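PDB 4PQH: glutathione transferase lambda1 from Populus trichocarpa, which probably joins glutathione to electrophilic substrates or acts as a thiol transferase, as a monomeric lambda-class enzyme of plants that binds glutathione. Local coordinates for residues W43-C48 with V171-A176. Numbering follows the deposited sequence.
Sequences WITRNC and VDIAYA
Ile-44 and Ile-173 meet at the interface between the two domains of the glutathione transferase fold, where helix 37-48 of the thioredoxin-like N-terminal domain packs on helix 170-190 of the all-helical C-terminal domain. The segments run at 138°, nearer antiparallel than parallel, with axes 10.0 Å apart.

Apolar packing carries the contact. Ile-173 points toward the other helix, and its branched side chain reaches in among Ile-44, Thr-45 and Cys-48. The two isoleucines, which bring apolar bulk on two branches to a buried interface, lie alongside one another, running in opposite senses, with Ile-44 CG2 lying 3.8 Å from Ile-173 CG2 and as close to its CG1. In Ile-44 the first torsion (chi1 -64°) sets CG2 anti to the backbone N and CG1 beside it; CD1, at the end of the longer branch, approaches the CB of Ala-176 at 4.4 Å. A single methyl suits Ala-176, since Tyr-214 of helix 212-215 packs against both it and Ile-44. One turn on from Ile-44, Cys-48 adds a compact, weakly polar sulfur, whose SG lies 4.2 Å from Ile-173 CD1.

No hydrogen bond joins the segments. Thr-45, which carries the hydroxyl of the contact, hydrogen-bonds through OG1 to the carbonyl O of Arg-41, one turn back in its own helix, as buried helical threonines commonly do, while its side chain also touches Ile-96 and Ile-99 of helix 92-102. The side chains of Thr-45 and Ile-173 stand roughly perpendicular, bringing Thr-45 OG1 to 3.5 Å from the methyl carbon CG2 of Ile-173.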
loop_
_atom_site.group_PDB
_atom_site.type_symbol
_atom_site.label_atom_id
_atom_site.label_comp_id
_atom_site.label_asym_id
_atom_site.label_seq_id
_atom_site.Cartn_x
_atom_site.Cartn_y
_atom_site.Cartn_z
ATOM N N TRP A 43 3.550 -4.619 -1.863
ATOM C CA TRP A 43 3.224 -5.657 -2.826
ATOM C C TRP A 43 2.807 -5.029 -4.173
ATOM O O TRP A 43 3.248 -5.472 -5.246
ATOM C CB TRP A 43 2.112 -6.517 -2.238
ATOM C CG TRP A 43 1.658 -7.686 -3.047
ATOM C CD1 TRP A 43 2.160 -8.133 -4.238
ATOM C CD2 TRP A 43 0.585 -8.567 -2.705
ATOM N NE1 TRP A 43 1.457 -9.248 -4.653
ATOM C CE2 TRP A 43 0.485 -9.528 -3.728
ATOM C CE3 TRP A 43 -0.297 -8.639 -1.621
ATOM C CZ2 TRP A 43 -0.472 -10.545 -3.706
ATOM C CZ3 TRP A 43 -1.249 -9.648 -1.602
ATOM C CH2 TRP A 43 -1.327 -10.587 -2.637
ATOM N N ILE A 44 1.966 -3.997 -4.124
ATOM C CA ILE A 44 1.572 -3.275 -5.339
ATOM C C ILE A 44 2.796 -2.684 -6.023
ATOM O O ILE A 44 2.924 -2.757 -7.248
ATOM C CB ILE A 44 0.566 -2.138 -5.047
ATOM C CG1 ILE A 44 -0.753 -2.690 -4.505
ATOM C CG2 ILE A 44 0.310 -1.343 -6.329
ATOM C CD1 ILE A 44 -1.556 -1.650 -3.747
ATOM N N THR A 45 3.703 -2.097 -5.252
ATOM C CA THR A 45 4.912 -1.498 -5.824
ATOM C C THR A 45 5.746 -2.530 -6.574
ATOM O O THR A 45 6.145 -2.314 -7.719
ATOM C CB THR A 45 5.740 -0.779 -4.751
ATOM O OG1 THR A 45 4.926 0.232 -4.145
ATOM C CG2 THR A 45 6.961 -0.106 -5.381
ATOM N N ARG A 46 5.979 -3.669 -5.940
ATOM C CA ARG A 46 6.630 -4.809 -6.568
ATOM C C ARG A 46 5.989 -5.173 -7.902
ATOM O O ARG A 46 6.672 -5.267 -8.923
ATOM C CB ARG A 46 6.587 -6.003 -5.608
ATOM C CG ARG A 46 6.831 -7.383 -6.224
ATOM C CD ARG A 46 6.433 -8.444 -5.191
ATOM N NE ARG A 46 6.743 -9.830 -5.534
ATOM C CZ ARG A 46 5.861 -10.692 -6.042
ATOM N NH1 ARG A 46 4.624 -10.300 -6.322
ATOM N NH2 ARG A 46 6.220 -11.946 -6.284
ATOM N N ASN A 47 4.670 -5.336 -7.911
ATOM C CA ASN A 47 3.992 -5.759 -9.126
ATOM C C ASN A 47 4.043 -4.701 -10.211
ATOM O O ASN A 47 4.254 -5.021 -11.379
ATOM C CB ASN A 47 2.537 -6.091 -8.845
ATOM C CG ASN A 47 2.366 -7.358 -8.026
ATOM O OD1 ASN A 47 3.335 -7.985 -7.591
ATOM N ND2 ASN A 47 1.117 -7.740 -7.817
ATOM N N CYS A 48 3.845 -3.443 -9.830
ATOM C CA CYS A 48 3.822 -2.358 -10.810
ATOM C C CYS A 48 5.167 -2.193 -11.493
ATOM O O CYS A 48 5.246 -1.698 -12.620
ATOM C CB CYS A 48 3.419 -1.045 -10.148
ATOM S SG CYS A 48 1.686 -0.955 -9.703
ATOM N N VAL A 171 2.267 7.736 -4.841
ATOM C CA VAL A 171 1.225 8.340 -4.012
ATOM C C VAL A 171 -0.093 7.582 -4.171
ATOM O O VAL A 171 -0.803 7.321 -3.193
ATOM C CB VAL A 171 1.002 9.843 -4.319
ATOM C CG1 VAL A 171 -0.040 10.429 -3.362
ATOM C CG2 VAL A 171 2.301 10.621 -4.213
ATOM N N ASP A 172 -0.422 7.218 -5.405
ATOM C CA ASP A 172 -1.636 6.447 -5.646
ATOM C C ASP A 172 -1.538 5.086 -4.966
ATOM O O ASP A 172 -2.486 4.619 -4.332
ATOM C CB ASP A 172 -1.867 6.293 -7.149
ATOM C CG ASP A 172 -1.773 7.607 -7.856
ATOM O OD1 ASP A 172 -2.668 8.450 -7.659
ATOM O OD2 ASP A 172 -0.759 7.813 -8.556
ATOM N N ILE A 173 -0.373 4.468 -5.082
ATOM C CA ILE A 173 -0.115 3.187 -4.443
ATOM C C ILE A 173 -0.262 3.253 -2.907
ATOM O O ILE A 173 -0.806 2.342 -2.279
ATOM C CB ILE A 173 1.269 2.675 -4.837
ATOM C CG1 ILE A 173 1.285 2.379 -6.342
ATOM C CG2 ILE A 173 1.633 1.437 -4.047
ATOM C CD1 ILE A 173 2.662 2.038 -6.889
ATOM N N ALA A 174 0.203 4.343 -2.311
ATOM C CA ALA A 174 0.108 4.509 -0.866
ATOM C C ALA A 174 -1.352 4.513 -0.401
ATOM O O ALA A 174 -1.691 3.933 0.633
ATOM C CB ALA A 174 0.804 5.784 -0.445
ATOM N N TYR A 175 -2.218 5.169 -1.160
ATOM C CA TYR A 175 -3.624 5.299 -0.784
ATOM C C TYR A 175 -4.516 4.132 -1.191
ATOM O O TYR A 175 -5.526 3.882 -0.539
ATOM C CB TYR A 175 -4.204 6.614 -1.314
ATOM C CG TYR A 175 -3.825 7.807 -0.476
ATOM C CD1 TYR A 175 -4.611 8.179 0.597
ATOM C CD2 TYR A 175 -2.664 8.542 -0.729
ATOM C CE1 TYR A 175 -4.278 9.246 1.384
ATOM C CE2 TYR A 175 -2.319 9.620 0.057
ATOM C CZ TYR A 175 -3.134 9.969 1.117
ATOM O OH TYR A 175 -2.823 11.037 1.927
ATOM N N ALA A 176 -4.163 3.430 -2.270
ATOM C CA ALA A 176 -5.028 2.376 -2.801
ATOM C C ALA A 176 -5.517 1.328 -1.782
ATOM O O ALA A 176 -6.704 1.040 -1.746
ATOM C CB ALA A 176 -4.421 1.711 -4.051
#